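Local coordinates for protein lipolytic enzyme, G-D-S-L family (Bacteroides thetaiotaomicron, PDB 7BR2) that metabolises the drug diltiazem in the gut as a microbial serine esterase of the SGNH (GDSL) hydrolase family, at residues 386-389 with 390-393; 218-221 with 222-226; 429-432 with 433-437. All blocks are in the same frame, centred on the assembly; numbering follows the deposited sequence.

Contact 1: 386-389 with 390-393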
# COMPACT_ATOMS: atom_id res chain seq x y z
N ASN A 386 16.76 -0.56 -27.21
CA ASN A 386 15.53 -1.15 -27.74
C ASN A 386 15.63 -1.37 -29.24
O ASN A 386 14.72 -1.04 -30.01
CB ASN A 386 14.32 -0.27 -27.38
CG ASN A 386 14.00 -0.31 -25.89
OD1 ASN A 386 14.21 -1.31 -25.22
ND2 ASN A 386 13.52 0.80 -25.36
N ASP A 387 16.75 -1.97 -29.66
CA ASP A 387 17.07 -2.11 -31.07
C ASP A 387 17.71 -3.48 -31.32
O ASP A 387 17.77 -4.33 -30.43
CB ASP A 387 18.02 -0.99 -31.52
CG ASP A 387 19.30 -0.93 -30.68
OD1 ASP A 387 19.56 -1.84 -29.87
OD2 ASP A 387 20.07 0.01 -30.87
N ARG A 388 18.25 -3.65 -32.53
CA ARG A 388 18.82 -4.94 -32.93
C ARG A 388 20.07 -5.26 -32.12
O ARG A 388 20.30 -6.43 -31.78
CB ARG A 388 19.14 -4.95 -34.43
CG ARG A 388 19.97 -6.15 -34.89
CD ARG A 388 19.23 -7.49 -34.72
NE ARG A 388 17.83 -7.38 -35.09
CZ ARG A 388 16.90 -8.32 -34.91
NH1 ARG A 388 17.22 -9.49 -34.37
NH2 ARG A 388 15.65 -8.09 -35.29
N LYS A 389 20.90 -4.26 -31.80
CA LYS A 389 22.05 -4.57 -30.97
C LYS A 389 21.62 -4.98 -29.56
O LYS A 389 22.28 -5.82 -28.93
CB LYS A 389 23.03 -3.40 -30.93
CG LYS A 389 24.34 -3.78 -30.23
CD LYS A 389 25.30 -2.60 -30.10
CE LYS A 389 26.69 -3.03 -29.63
NZ LYS A 389 27.74 -2.44 -30.54
N ALA A 390 20.52 -4.41 -29.05
CA ALA A 390 19.99 -4.88 -27.77
C ALA A 390 19.59 -6.35 -27.86
O ALA A 390 19.93 -7.15 -26.98
CB ALA A 390 18.79 -4.02 -27.35
N ILE A 391 18.86 -6.71 -28.92
CA ILE A 391 18.45 -8.09 -29.13
C ILE A 391 19.66 -9.00 -29.20
O ILE A 391 19.66 -10.11 -28.64
CB ILE A 391 17.58 -8.22 -30.39
CG1 ILE A 391 16.28 -7.42 -30.24
CG2 ILE A 391 17.30 -9.69 -30.70
CD1 ILE A 391 15.49 -7.27 -31.55
N GLU A 392 20.70 -8.57 -29.91
CA GLU A 392 21.88 -9.40 -30.11
C GLU A 392 22.59 -9.66 -28.78
O GLU A 392 22.98 -10.80 -28.49
CB GLU A 392 22.83 -8.73 -31.11
CG GLU A 392 22.47 -9.04 -32.55
CD GLU A 392 23.14 -8.12 -33.55
OE1 GLU A 392 23.97 -7.28 -33.13
OE2 GLU A 392 22.82 -8.22 -34.75
N VAL A 393 22.79 -8.61 -27.98
CA VAL A 393 23.51 -8.80 -26.72
C VAL A 393 22.68 -9.64 -25.75
O VAL A 393 23.21 -10.53 -25.05
CB VAL A 393 23.91 -7.44 -26.12
CG1 VAL A 393 24.34 -7.57 -24.69
CG2 VAL A 393 25.03 -6.82 -26.96
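The guanidinium of Arg388 has Ile391 CD1 over the centre of one face, 3.7 Å above the plane. Ile391 CG2 adds to this contact, 3.7 Å from Arg388 NH1. Bends at chi2 and chi3 fold the arginine chain back over the isoleucine. The carboxylate of Glu392 is turned 59° from the guanidinium and meets the aliphatic part of the chain. Glu392 OE2 lies 3.5 Å from Arg388 CG, yet Arg388 NE and Glu392 OE2 are 5.1 Å apart, so any attraction between the opposite charges is probably weak and long-range. These residues form the first turn of helix 388-397, and Asp387 is its N-cap. Asp387 OD1 accepts from Ala390 N at 2.9 Å and is met nearly along its C-O axis. With CG between the backbone N and the carbonyl carbon (chi1 56°), the carboxylate can turn back to the helix start. Replacing Asp387 by an alanine would probably leave Ala390 N without its capping acceptor and fray this first turn. Ile391 N also bonds to Asp387 O at 3.0 Å. Ala390 packs on Phe377 of helix 344-377, and Asn386 ND2 bonds to Tyr369 OH of the same helix.

Contact 2: 218-221 with 222-226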
# COMPACT_ATOMS: atom_id res chain seq x y z
N TYR A 218 -1.30 0.74 5.90
CA TYR A 218 -1.92 1.27 7.11
C TYR A 218 -0.98 2.22 7.82
O TYR A 218 -1.35 3.35 8.17
CB TYR A 218 -2.30 0.10 8.03
CG TYR A 218 -2.44 0.49 9.48
CD1 TYR A 218 -3.58 1.14 9.93
CD2 TYR A 218 -1.41 0.27 10.38
CE1 TYR A 218 -3.71 1.52 11.24
CE2 TYR A 218 -1.52 0.65 11.69
CZ TYR A 218 -2.67 1.28 12.13
OH TYR A 218 -2.78 1.66 13.44
N LEU A 219 0.27 1.80 8.01
CA LEU A 219 1.23 2.62 8.73
C LEU A 219 1.56 3.90 7.97
O LEU A 219 1.69 4.97 8.58
CB LEU A 219 2.50 1.82 9.02
CG LEU A 219 2.30 0.71 10.05
CD1 LEU A 219 3.48 -0.26 10.07
CD2 LEU A 219 2.05 1.34 11.44
N PHE A 220 1.70 3.81 6.64
CA PHE A 220 2.00 5.03 5.88
C PHE A 220 0.82 5.98 5.91
O PHE A 220 1.00 7.20 6.01
CB PHE A 220 2.39 4.67 4.44
CG PHE A 220 2.94 5.83 3.66
CD1 PHE A 220 4.31 6.07 3.61
CD2 PHE A 220 2.10 6.67 2.96
CE1 PHE A 220 4.81 7.15 2.89
CE2 PHE A 220 2.59 7.74 2.23
CZ PHE A 220 3.95 7.98 2.20
N LEU A 221 -0.39 5.45 5.86
CA LEU A 221 -1.57 6.30 5.96
C LEU A 221 -1.68 6.93 7.34
O LEU A 221 -2.10 8.08 7.48
CB LEU A 221 -2.83 5.49 5.65
CG LEU A 221 -2.88 5.01 4.20
CD1 LEU A 221 -3.99 4.00 4.02
CD2 LEU A 221 -3.04 6.21 3.27
N LYS A 222 -1.27 6.20 8.38
CA LYS A 222 -1.27 6.78 9.72
C LYS A 222 -0.22 7.88 9.82
O LYS A 222 -0.46 8.93 10.43
CB LYS A 222 -1.07 5.68 10.79
CG LYS A 222 -0.87 6.18 12.23
CD LYS A 222 -1.18 5.09 13.28
CE LYS A 222 0.12 4.53 13.81
NZ LYS A 222 -0.05 3.46 14.83
N ALA A 223 0.93 7.69 9.19
CA ALA A 223 1.94 8.74 9.12
C ALA A 223 1.45 9.95 8.33
O ALA A 223 2.00 11.04 8.49
CB ALA A 223 3.23 8.20 8.51
N GLN A 224 0.45 9.79 7.48
CA GLN A 224 -0.15 10.92 6.78
C GLN A 224 -1.35 11.50 7.54
O GLN A 224 -2.05 12.36 6.99
CB GLN A 224 -0.54 10.53 5.36
CG GLN A 224 0.65 10.19 4.46
CD GLN A 224 0.28 10.09 2.98
OE1 GLN A 224 -0.65 9.36 2.62
NE2 GLN A 224 1.01 10.80 2.12
N GLY A 225 -1.59 11.05 8.77
CA GLY A 225 -2.60 11.68 9.60
C GLY A 225 -4.02 11.22 9.38
O GLY A 225 -4.95 11.98 9.67
N PHE A 226 -4.22 10.01 8.84
CA PHE A 226 -5.56 9.49 8.58
C PHE A 226 -6.07 8.54 9.66
O PHE A 226 -7.23 8.13 9.60
CB PHE A 226 -5.59 8.76 7.23
CG PHE A 226 -5.20 9.63 6.06
CD1 PHE A 226 -5.76 10.89 5.91
CD2 PHE A 226 -4.27 9.19 5.14
CE1 PHE A 226 -5.40 11.70 4.84
CE2 PHE A 226 -3.90 9.99 4.07
CZ PHE A 226 -4.46 11.24 3.92
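Leu221 and Phe226 meet where helix 210-223 ends in a Schellman motif. Gly225 is its C-prime residue. Phe226 N reaches back to Leu221 O at 3.2 Å, and Gly225 N bonds to Lys222 O at 2.9 Å. Gly225 has a positive phi of 84°, and at its backbone angles a CB would jam against the preceding carbonyl oxygen. The turn brings the Phe226 side chain back beside Leu221, and the two lie at a slant. The contact is carried by one leucine branch, with Leu221 CD2 3.7 Å from Phe226 CD2. Phe220 and Gln224 sit one turn apart on another side. Their ring and amide planes are 54° apart, and Phe220 CE2 comes within 3.4 Å of Gln224 CD. The Phe220 CG lies anti to the backbone N (chi1 -170°), which carries the ring forward along the helix to the glutamine. The amide also has a partner beyond this turn: Gln224 OE1 is hydrogen-bonded to Tyr43 OH of helix 35-46. Tyr218 and Lys222 form the third pair. The lysine chain bends at chi3, and its CD lies 3.8 Å from Tyr218 OH. That hydroxyl is hydrogen-bonded to Glu299 of helix 296-300. The turn is buried between these helices, and Leu221 packs on Ile39 and Tyr42. At the end of the turn, Gln224 O stands 3.9 Å above the Phe226 ring, over its centre.

Contact 3: 429-432 with 433-437; sequences VLIS and KIYEI
Ile431 and Tyr435 lie side by side one turn apart on helix 417-437, pointing the same way. The branch that touches is CG2 of the isoleucine: Ile431 CG2 is 4.0 Å from Tyr435 CD2. This methyl lies opposite the backbone N, which turns it toward the next turn and the tyrosine. The Ile431 carbonyl also serves the same neighbour. Tyr435 N donates to Ile431 O at 3.0 Å. Ile431 O also lies at the edge of the ring, near its plane, 3.4 Å from Tyr435 CD2. Main chain and ring thus meet one carbonyl oxygen.

Ser432 and Lys433 are on the exposed side. Ser432 OG is turned back along the helix and bonds to Asp428 O in the preceding turn. Going the other way, Ser432 O takes a weak bond from Glu436 N, and Glu436 CB packs 3.2 Å from that oxygen. Lys433 N bonds to Val429 O in the regular helical pattern. Its side chain is bent at chi2 and chi3 and curls toward the glutamate three residues on. Lys433 NZ meets Glu436 OE2 at 3.3 Å in a salt bridge, coming from above the carboxylate plane. Lys433 O is gripped twice, by Glu436 N and Ile437 N.

The buried side of this helix packs against two others. Ile431 touches Arg359 of helix 344-377 and Trp40 of helix 35-46. Ile434 touches Ile352 and Leu355 of the first and Met44 of the second. On the same side, Trp40 NE1 is hydrogen-bonded to Tyr435 OH.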
# COMPACT_ATOMS: atom_id res chain seq x y z
N VAL A 429 -6.86 3.59 -18.93
CA VAL A 429 -8.26 3.17 -19.02
C VAL A 429 -8.76 2.78 -17.64
O VAL A 429 -9.85 3.19 -17.22
CB VAL A 429 -8.41 1.99 -20.00
CG1 VAL A 429 -9.69 1.22 -19.69
CG2 VAL A 429 -8.41 2.49 -21.42
N LEU A 430 -7.98 1.98 -16.93
CA LEU A 430 -8.39 1.51 -15.61
C LEU A 430 -8.48 2.65 -14.61
O LEU A 430 -9.43 2.74 -13.83
CB LEU A 430 -7.42 0.44 -15.12
CG LEU A 430 -7.40 -0.82 -15.97
CD1 LEU A 430 -6.22 -1.70 -15.59
CD2 LEU A 430 -8.71 -1.58 -15.81
N ILE A 431 -7.48 3.54 -14.62
CA ILE A 431 -7.46 4.66 -13.69
C ILE A 431 -8.63 5.60 -13.95
O ILE A 431 -9.25 6.12 -13.00
CB ILE A 431 -6.09 5.38 -13.78
CG1 ILE A 431 -4.97 4.40 -13.39
CG2 ILE A 431 -6.06 6.61 -12.86
CD1 ILE A 431 -3.56 4.83 -13.79
N SER A 432 -8.93 5.87 -15.22
CA SER A 432 -10.09 6.70 -15.55
C SER A 432 -11.38 6.05 -15.09
O SER A 432 -12.27 6.72 -14.57
CB SER A 432 -10.15 7.01 -17.04
OG SER A 432 -9.03 7.78 -17.43
N LYS A 433 -11.52 4.73 -15.30
CA LYS A 433 -12.73 4.08 -14.83
C LYS A 433 -12.87 4.25 -13.32
O LYS A 433 -13.95 4.60 -12.82
CB LYS A 433 -12.73 2.61 -15.23
CG LYS A 433 -14.12 1.97 -15.21
CD LYS A 433 -15.08 2.80 -16.03
CE LYS A 433 -15.97 1.93 -16.87
NZ LYS A 433 -16.79 2.72 -17.84
N ILE A 434 -11.78 4.02 -12.59
CA ILE A 434 -11.81 4.16 -11.14
C ILE A 434 -12.29 5.55 -10.74
O ILE A 434 -13.19 5.69 -9.90
CB ILE A 434 -10.44 3.83 -10.52
CG1 ILE A 434 -10.22 2.33 -10.48
CG2 ILE A 434 -10.32 4.42 -9.12
CD1 ILE A 434 -8.79 1.93 -10.15
N TYR A 435 -11.70 6.60 -11.32
CA TYR A 435 -12.10 7.95 -10.93
C TYR A 435 -13.41 8.40 -11.58
O TYR A 435 -13.88 9.51 -11.31
CB TYR A 435 -10.98 8.94 -11.23
CG TYR A 435 -9.90 8.89 -10.18
CD1 TYR A 435 -10.05 9.55 -8.97
CD2 TYR A 435 -8.73 8.15 -10.37
CE1 TYR A 435 -9.08 9.51 -8.00
CE2 TYR A 435 -7.75 8.10 -9.40
CZ TYR A 435 -7.94 8.78 -8.21
OH TYR A 435 -6.98 8.77 -7.22
N GLU A 436 -14.00 7.56 -12.41
CA GLU A 436 -15.35 7.81 -12.89
C GLU A 436 -16.42 7.15 -12.01
O GLU A 436 -17.48 7.74 -11.80
CB GLU A 436 -15.45 7.33 -14.35
CG GLU A 436 -16.84 7.09 -14.92
CD GLU A 436 -16.79 6.35 -16.27
OE1 GLU A 436 -15.78 6.51 -16.99
OE2 GLU A 436 -17.74 5.59 -16.58
N ILE A 437 -16.14 5.99 -11.42
CA ILE A 437 -17.16 5.26 -10.68
C ILE A 437 -16.98 5.37 -9.17
O ILE A 437 -17.69 4.68 -8.44
CB ILE A 437 -17.21 3.79 -11.11
CG1 ILE A 437 -15.94 3.06 -10.66
CG2 ILE A 437 -17.46 3.69 -12.59
CD1 ILE A 437 -15.93 1.58 -10.95

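The three contacts follow one another along the chain as contact 2, contact 1 and contact 3, and none touches another. Contacts 2 and 3 are nearest, with centres 24 Å apart and closest atoms about 11 Å apart. Helix 35-46 lies against both. Helix 344-377 links contacts 1 and 3 in the same way, although their centres are 36 Å apart. Contacts 1 and 2 are farthest from each other, with 45 Å between centres. Ser28, Asp204 and His207 have the geometry of a Ser-His-Asp triad, probably the catalytic one of this SGNH enzyme. Helix 210-223, which carries contact 2, starts three residues after His207.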